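Local atomic coordinates of XAC2610 protein (Xanthomonas axonopodis pv. citri, PDB entry 4QTQ), a protein that probably acts as a calcium-binding immunity protein that inhibits a peptidoglycan hydrolase linked to bacterial killing through a type IV secretion system. Residues A[202-206]-A[207-211]; A[189-192]-A[193-196]; A[134-138]-A[139-143]. All blocks are in the same frame, centred on the assembly; numbering follows the deposited sequence. Where two conformers were deposited one is given.

In the fold
The three contacts are local and follow one another along the chain as contact 3, contact 2, contact 1. Contacts 1 and 2 belong to the same antiparallel sheet: residues 189-196 leave strand 181-190 and lead toward strand 198-205, whose far end forms the hairpin of contact 1 with edge strand 208-212. Their centres are about 25 Å apart, and their nearest atoms about 9 Å. Contact 3 lies deeper, its centre about 9 Å from that of the chain, where edge strand 133-136 of another sheet gives way to helix 138-143. It lies near the bound calcium ion, the Leu140 side chain about 9 Å from it; its centre is about 23 Å from that of contact 1.

Contact 1. Residues A[202-206]-A[207-211]; sequences ERLQD and GEMKE
Leu204 and Met209 pair across a beta hairpin that strands 198-205 and 208-212 close through a type I' turn, Gln205 to Glu208. The tight part is the ladder. At the hydrogen-bonded pair Arg203-Lys210, Lys210 N reaches Arg203 O at 2.7 Å and Arg203 N reaches Lys210 O at 2.9 Å. Next to the turn, Gln205 N gives Glu208 O a bond of 2.8 Å, nearly straight at 173°, while the return bond from Glu208 N meets Gln205 O from above its carbonyl plane.

On the face bearing Glu202, Leu204 and Met209, the thioether of Met209 also fits tightly. Met209 is bent at chi2 and chi3 (-58° and -59°), which folds the thioether back over the partner strand: SD rests 3.9 Å from Leu204 CB, and CE settles 3.6 Å from Glu202 O. Leu204 sends CD1 toward the turn, against the backbone carbon of Gly207. On the outer side of the ladder, strand 181-190 adjoins strand 198-205, with Leu204 on Val182 and Ile184.

The turn is the looser, solvent side: Gln205, Asp206, Gly207 and Glu208 are all exposed. Asp206 and Gly207 both have positive phi, as a type I' turn requires. Lys210 lays CG against Gln205 CB, then turns its amine toward Asp206; the two side chains cross at about a right angle, and the salt bridge is long. At the other end, Glu202 OE1 pairs with Lys200, while a water donates to Glu202 OE2 at 2.7 Å and, weakly, to Met209 O.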
loop_
_atom_site.group_PDB
_atom_site.type_symbol
_atom_site.label_atom_id
_atom_site.label_comp_id
_atom_site.label_asym_id
_atom_site.label_seq_id
_atom_site.Cartn_x
_atom_site.Cartn_y
_atom_site.Cartn_z
ATOM N N GLU A 202 -13.109 -7.001 18.855
ATOM C CA GLU A 202 -12.705 -5.814 19.593
ATOM C C GLU A 202 -13.080 -4.581 18.790
ATOM O O GLU A 202 -12.988 -4.581 17.563
ATOM C CB GLU A 202 -11.212 -5.814 19.858
ATOM C CG GLU A 202 -10.689 -7.067 20.529
ATOM C CD GLU A 202 -9.186 -7.127 20.472
ATOM O OE1 GLU A 202 -8.663 -8.001 19.773
ATOM O OE2 GLU A 202 -8.523 -6.277 21.089
ATOM N N ARG A 203 -13.513 -3.539 19.491
ATOM C CA ARG A 203 -13.948 -2.290 18.868
ATOM C C ARG A 203 -13.433 -1.109 19.650
ATOM O O ARG A 203 -13.141 -1.231 20.845
ATOM C CB ARG A 203 -15.467 -2.207 18.817
ATOM C CG ARG A 203 -16.086 -3.316 18.012
ATOM C CD ARG A 203 -17.432 -2.933 17.425
ATOM N NE ARG A 203 -17.769 -3.870 16.347
ATOM C CZ ARG A 203 -18.704 -4.815 16.403
ATOM N NH1 ARG A 203 -19.472 -4.968 17.480
ATOM N NH2 ARG A 203 -18.890 -5.613 15.355
ATOM N N LEU A 204 -13.351 0.037 18.971
ATOM C CA LEU A 204 -12.849 1.253 19.571
ATOM C C LEU A 204 -13.985 1.867 20.362
ATOM O O LEU A 204 -15.028 2.217 19.806
ATOM C CB LEU A 204 -12.350 2.226 18.496
ATOM C CG LEU A 204 -11.865 3.595 18.957
ATOM C CD1 LEU A 204 -10.562 3.460 19.716
ATOM C CD2 LEU A 204 -11.719 4.566 17.793
ATOM N N GLN A 205 -13.762 2.015 21.662
ATOM C CA GLN A 205 -14.776 2.530 22.565
ATOM C C GLN A 205 -14.080 3.354 23.637
ATOM O O GLN A 205 -13.136 2.880 24.266
ATOM C CB GLN A 205 -15.528 1.351 23.182
ATOM C CG GLN A 205 -16.749 1.726 23.993
ATOM C CD GLN A 205 -17.343 0.526 24.709
ATOM O OE1 GLN A 205 -17.276 -0.616 24.223
ATOM N NE2 GLN A 205 -17.932 0.775 25.869
ATOM N N ASP A 206 -14.528 4.599 23.813
ATOM C CA ASP A 206 -13.929 5.515 24.780
ATOM C C ASP A 206 -12.430 5.679 24.540
ATOM O O ASP A 206 -11.646 5.756 25.491
ATOM C CB ASP A 206 -14.193 5.032 26.215
ATOM C CG ASP A 206 -15.673 4.971 26.540
ATOM O OD1 ASP A 206 -16.324 6.026 26.478
ATOM O OD2 ASP A 206 -16.192 3.878 26.848
ATOM N N GLY A 207 -12.041 5.710 23.266
ATOM C CA GLY A 207 -10.650 5.910 22.875
ATOM C C GLY A 207 -9.723 4.710 22.991
ATOM O O GLY A 207 -8.533 4.850 22.758
ATOM N N GLU A 208 -10.242 3.538 23.343
ATOM C CA GLU A 208 -9.417 2.322 23.416
ATOM C C GLU A 208 -10.108 1.151 22.758
ATOM O O GLU A 208 -11.340 1.108 22.681
ATOM C CB GLU A 208 -9.105 1.965 24.868
ATOM C CG GLU A 208 -8.260 2.998 25.590
ATOM C CD GLU A 208 -7.788 2.526 26.950
ATOM O OE1 GLU A 208 -8.105 1.380 27.340
ATOM O OE2 GLU A 208 -7.095 3.307 27.630
ATOM N N MET A 209 -9.320 0.201 22.275
ATOM C CA MET A 209 -9.886 -1.034 21.745
ATOM C C MET A 209 -10.378 -1.881 22.919
ATOM O O MET A 209 -9.607 -2.166 23.836
ATOM C CB MET A 209 -8.840 -1.807 20.927
ATOM C CG MET A 209 -8.350 -1.061 19.693
ATOM S SD MET A 209 -9.673 -0.628 18.541
ATOM C CE MET A 209 -10.327 -2.248 18.145
ATOM N N LYS A 210 -11.660 -2.242 22.903
ATOM C CA LYS A 210 -12.268 -3.061 23.958
ATOM C C LYS A 210 -12.856 -4.310 23.333
ATOM O O LYS A 210 -13.488 -4.227 22.285
ATOM C CB LYS A 210 -13.414 -2.322 24.670
ATOM C CG LYS A 210 -13.140 -0.881 25.090
ATOM C CD LYS A 210 -12.204 -0.768 26.287
ATOM C CE LYS A 210 -12.130 0.674 26.777
ATOM N NZ LYS A 210 -13.385 1.149 27.430
ATOM N N GLU A 211 -12.686 -5.459 23.985
ATOM C CA GLU A 211 -13.417 -6.647 23.587
ATOM C C GLU A 211 -14.908 -6.463 23.863
ATOM O O GLU A 211 -15.289 -5.905 24.882
ATOM C CB GLU A 211 -12.882 -7.876 24.314
ATOM C CG GLU A 211 -13.550 -9.172 23.883
ATOM C CD GLU A 211 -12.853 -10.403 24.420
ATOM O OE1 GLU A 211 -13.439 -11.498 24.304
ATOM O OE2 GLU A 211 -11.727 -10.276 24.953
HETATM O O HOH W 1 -9.187 -5.076 23.411
#

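Contact 2. Residues A[189-192]-A[193-196]; sequences EDTN and DPAN
Thr191 and Pro194 meet where the chain leaves strand 181-190 and runs through an Asx turn into a type I beta turn, Asp193 to Asn196. The apolar touch is slight. Thr191 CG2 lies 4.0 Å from Pro194 CA, and the proline ring sits close to the preceding backbone, its carbon CD 3.2 Å from Asn192 O.

Side-chain hydrogen bonds shape each half separately. Asp190 OD1 accepts from Asn192 N at 3.0 Å, met nearly end-on to its C-O bond, and this closes the Asx turn; Asn192 ND2 adds a weak second bond to the same oxygen. In one of its two conformers, Asp193 brings its carboxylate toward the turn, where a weak bond from Ala195 N to OD1 is possible but doubtful.

The backbone bond of the second turn runs from Asn196 N to Asp193 O, 2.8 Å. Water joins the two halves: one molecule accepts from Asp193 N at 3.1 Å and lies 2.9 Å from Asp190 O and 2.7 Å from Asn196 O, bridging the two halves of the bend.

Among its neighbours, the bend lies at the surface between adjacent antiparallel strands 181-190 and 198-205. Asp190 shares backbone bonding with Lys198, Thr191 does so with Cys167, and the Asn192 side chain touches Ile168 of strand 168-176.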
loop_
_atom_site.group_PDB
_atom_site.type_symbol
_atom_site.label_atom_id
_atom_site.label_comp_id
_atom_site.label_asym_id
_atom_site.label_seq_id
_atom_site.Cartn_x
_atom_site.Cartn_y
_atom_site.Cartn_z
ATOM N N GLU A 189 -10.485 -14.635 14.265
ATOM C CA GLU A 189 -11.122 -15.942 14.120
ATOM C C GLU A 189 -10.090 -17.037 14.329
ATOM O O GLU A 189 -9.038 -17.014 13.702
ATOM C CB GLU A 189 -11.741 -16.090 12.741
ATOM C CG GLU A 189 -12.780 -15.030 12.417
ATOM C CD GLU A 189 -13.680 -15.441 11.268
ATOM O OE1 GLU A 189 -13.224 -16.238 10.412
ATOM O OE2 GLU A 189 -14.841 -14.973 11.227
ATOM N N ASP A 190 -10.403 -17.981 15.212
ATOM C CA ASP A 190 -9.523 -19.101 15.539
ATOM C C ASP A 190 -10.241 -20.412 15.178
ATOM O O ASP A 190 -11.232 -20.791 15.825
ATOM C CB ASP A 190 -9.169 -19.046 17.031
ATOM C CG ASP A 190 -8.189 -20.135 17.468
ATOM O OD1 ASP A 190 -8.058 -21.184 16.793
ATOM O OD2 ASP A 190 -7.548 -19.926 18.523
ATOM N N THR A 191 -9.750 -21.081 14.137
ATOM C CA THR A 191 -10.323 -22.341 13.646
ATOM C C THR A 191 -9.370 -23.528 13.864
ATOM O O THR A 191 -9.389 -24.505 13.100
ATOM C CB THR A 191 -10.688 -22.207 12.149
ATOM O OG1 THR A 191 -11.629 -21.142 11.997
ATOM C CG2 THR A 191 -11.316 -23.483 11.587
ATOM N N ASN A 192 -8.545 -23.460 14.911
ATOM C CA ASN A 192 -7.642 -24.576 15.253
ATOM C C ASN A 192 -8.417 -25.867 15.552
ATOM O O ASN A 192 -7.982 -26.966 15.179
ATOM C CB ASN A 192 -6.714 -24.193 16.413
ATOM C CG ASN A 192 -5.493 -23.412 15.946
ATOM O OD1 ASN A 192 -4.733 -23.886 15.106
ATOM N ND2 ASN A 192 -5.295 -22.224 16.496
ATOM N N ASP A 193 -9.547 -25.712 16.244
ATOM C CA ASP A 193 -10.546 -26.773 16.384
ATOM C C ASP A 193 -11.712 -26.446 15.445
ATOM O O ASP A 193 -12.605 -25.668 15.801
ATOM C CB ASP A 193 -11.027 -26.880 17.840
ATOM C CG ASP A 193 -12.053 -27.990 18.049
ATOM O OD1 ASP A 193 -12.471 -28.632 17.062
ATOM O OD2 ASP A 193 -12.449 -28.217 19.210
ATOM N N PRO A 194 -11.705 -27.025 14.223
ATOM C CA PRO A 194 -12.811 -26.811 13.281
ATOM C C PRO A 194 -14.206 -27.054 13.858
ATOM O O PRO A 194 -15.158 -26.383 13.454
ATOM C CB PRO A 194 -12.515 -27.829 12.179
ATOM C CG PRO A 194 -11.030 -27.896 12.155
ATOM C CD PRO A 194 -10.592 -27.758 13.585
ATOM N N ALA A 195 -14.317 -28.008 14.784
ATOM C CA ALA A 195 -15.586 -28.319 15.444
ATOM C C ALA A 195 -15.974 -27.293 16.520
ATOM O O ALA A 195 -17.127 -27.257 16.956
ATOM C CB ALA A 195 -15.534 -29.720 16.041
ATOM N N ASN A 196 -15.011 -26.470 16.941
ATOM C CA ASN A 196 -15.237 -25.404 17.926
ATOM C C ASN A 196 -14.542 -24.086 17.505
ATOM O O ASN A 196 -13.511 -23.713 18.076
ATOM C CB ASN A 196 -14.748 -25.867 19.310
ATOM C CG ASN A 196 -15.024 -24.846 20.409
ATOM O OD1 ASN A 196 -14.098 -24.264 20.978
ATOM N ND2 ASN A 196 -16.300 -24.615 20.702
HETATM O O HOH W 2 -10.941 -23.245 17.427
#

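Contact 3. Residues A[134-138]-A[139-143]; sequences LVFNQ and SLSDI
Asn137 caps the N-terminus of helix 138-143, gripping Ser139 and Leu140 with its side-chain oxygen just after strand 133-136 ends. Side-chain capping comes first. CG stands anti to the backbone N (chi1 -161°), bringing OD1 over the first turn, where it accepts from Leu140 N at 2.9 Å and from Ser139 OG at 2.8 Å. The serine hydroxyl lies in the carbonyl plane of the amide, whereas the Leu140 N-H is tilted 20° from it. Asn137 ND2 bonds to Asn179 O, so both ends of the amide are held.

A second pair of bonds grips the Asn137 backbone carbonyl. Ser141 OG donates to Asn137 O at 2.7 Å and Ser141 N at 3.1 Å, from opposite faces of the carbonyl plane. Val124 N also bonds to that hydroxyl, tying the helix to strand 121-128.

One turn along the exposed side, Asp142 N bonds to Gln138 O at 2.9 Å. Gln138 bends at chi2 (68°) to bring NE2 back to Asp142 OD1 at 3.1 Å, above the carboxylate plane.

Carbon contacts of Leu140 and Phe136 surround these polar groups. Leu140 packs CD1 3.7 Å from Asn137 CG, and the Ser141 hydroxyl lies close to the Phe136 ring, OG 3.3 Å from CE1.

Chemically, the buried Asn137 supplies two acceptors, side chain and backbone, to the polar groups of a short helix. Its OD1 satisfies the Leu140 N-H, which has no helical carbonyl before it, and its partial negative charge probably suits the positive end of the helix dipole; four bonds to its oxygens probably help set how the helix leaves the strand.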
loop_
_atom_site.group_PDB
_atom_site.type_symbol
_atom_site.label_atom_id
_atom_site.label_comp_id
_atom_site.label_asym_id
_atom_site.label_seq_id
_atom_site.Cartn_x
_atom_site.Cartn_y
_atom_site.Cartn_z
ATOM N N LEU A 134 3.588 15.389 -1.700
ATOM C CA LEU A 134 3.212 14.073 -1.236
ATOM C C LEU A 134 3.938 13.898 0.070
ATOM O O LEU A 134 5.139 14.099 0.119
ATOM C CB LEU A 134 3.669 13.019 -2.255
ATOM C CG LEU A 134 2.770 12.937 -3.491
ATOM C CD1 LEU A 134 3.527 12.431 -4.710
ATOM C CD2 LEU A 134 1.569 12.056 -3.175
ATOM N N VAL A 135 3.208 13.509 1.114
ATOM C CA VAL A 135 3.736 13.427 2.473
ATOM C C VAL A 135 3.723 11.976 2.939
ATOM O O VAL A 135 2.691 11.314 2.914
ATOM C CB VAL A 135 2.894 14.334 3.408
ATOM C CG1 VAL A 135 3.386 14.266 4.852
ATOM C CG2 VAL A 135 2.951 15.783 2.917
ATOM N N PHE A 136 4.877 11.460 3.343
ATOM C CA PHE A 136 4.944 10.100 3.852
ATOM C C PHE A 136 3.977 9.960 5.023
ATOM O O PHE A 136 4.006 10.785 5.938
ATOM C CB PHE A 136 6.364 9.752 4.297
ATOM C CG PHE A 136 6.464 8.415 4.965
ATOM C CD1 PHE A 136 6.550 7.252 4.208
ATOM C CD2 PHE A 136 6.418 8.308 6.340
ATOM C CE1 PHE A 136 6.632 6.000 4.817
ATOM C CE2 PHE A 136 6.502 7.061 6.956
ATOM C CZ PHE A 136 6.598 5.908 6.186
ATOM N N ASN A 137 3.140 8.922 5.002
ATOM C CA ASN A 137 2.168 8.678 6.081
ATOM C C ASN A 137 2.566 7.475 6.930
ATOM O O ASN A 137 2.492 6.325 6.485
ATOM C CB ASN A 137 0.757 8.468 5.534
ATOM C CG ASN A 137 -0.314 8.680 6.600
ATOM O OD1 ASN A 137 -0.538 7.823 7.457
ATOM N ND2 ASN A 137 -0.953 9.845 6.572
ATOM N N GLN A 138 2.990 7.734 8.159
ATOM C CA GLN A 138 3.419 6.654 9.043
ATOM C C GLN A 138 2.271 5.674 9.338
ATOM O O GLN A 138 2.442 4.460 9.210
ATOM C CB GLN A 138 3.982 7.220 10.350
ATOM C CG GLN A 138 4.715 6.184 11.198
ATOM C CD GLN A 138 6.001 5.710 10.553
ATOM O OE1 GLN A 138 6.924 6.498 10.345
ATOM N NE2 GLN A 138 6.071 4.426 10.227
ATOM N N SER A 139 1.107 6.202 9.724
ATOM C CA SER A 139 0.004 5.349 10.155
ATOM C C SER A 139 -0.447 4.432 9.023
ATOM O O SER A 139 -0.674 3.251 9.246
ATOM C CB SER A 139 -1.185 6.145 10.733
ATOM O OG SER A 139 -1.870 6.883 9.734
ATOM N N LEU A 140 -0.551 4.959 7.809
ATOM C CA LEU A 140 -0.990 4.140 6.678
ATOM C C LEU A 140 0.056 3.092 6.270
ATOM O O LEU A 140 -0.278 1.940 6.019
ATOM C CB LEU A 140 -1.388 5.025 5.500
ATOM C CG LEU A 140 -2.716 5.762 5.715
ATOM C CD1 LEU A 140 -2.922 6.842 4.664
ATOM C CD2 LEU A 140 -3.893 4.806 5.717
ATOM N N SER A 141 1.322 3.481 6.254
ATOM C CA SER A 141 2.402 2.570 5.900
ATOM C C SER A 141 2.458 1.434 6.891
ATOM O O SER A 141 2.691 0.266 6.523
ATOM C CB SER A 141 3.742 3.313 5.892
ATOM O OG SER A 141 3.718 4.393 4.968
ATOM N N ASP A 142 2.271 1.790 8.156
ATOM C CA ASP A 142 2.288 0.826 9.245
ATOM C C ASP A 142 1.200 -0.249 9.138
ATOM O O ASP A 142 1.389 -1.351 9.623
ATOM C CB ASP A 142 2.151 1.529 10.590
ATOM C CG ASP A 142 3.479 2.046 11.141
ATOM O OD1 ASP A 142 4.564 1.766 10.579
ATOM O OD2 ASP A 142 3.431 2.743 12.178
ATOM N N ILE A 143 0.067 0.057 8.515
ATOM C CA ILE A 143 -0.993 -0.953 8.375
ATOM C C ILE A 143 -0.489 -2.151 7.577
ATOM O O ILE A 143 -0.930 -3.281 7.812
ATOM C CB ILE A 143 -2.261 -0.410 7.673
ATOM C CG1 ILE A 143 -2.935 0.689 8.500
ATOM C CG2 ILE A 143 -3.267 -1.536 7.457
ATOM C CD1 ILE A 143 -3.980 1.484 7.736
#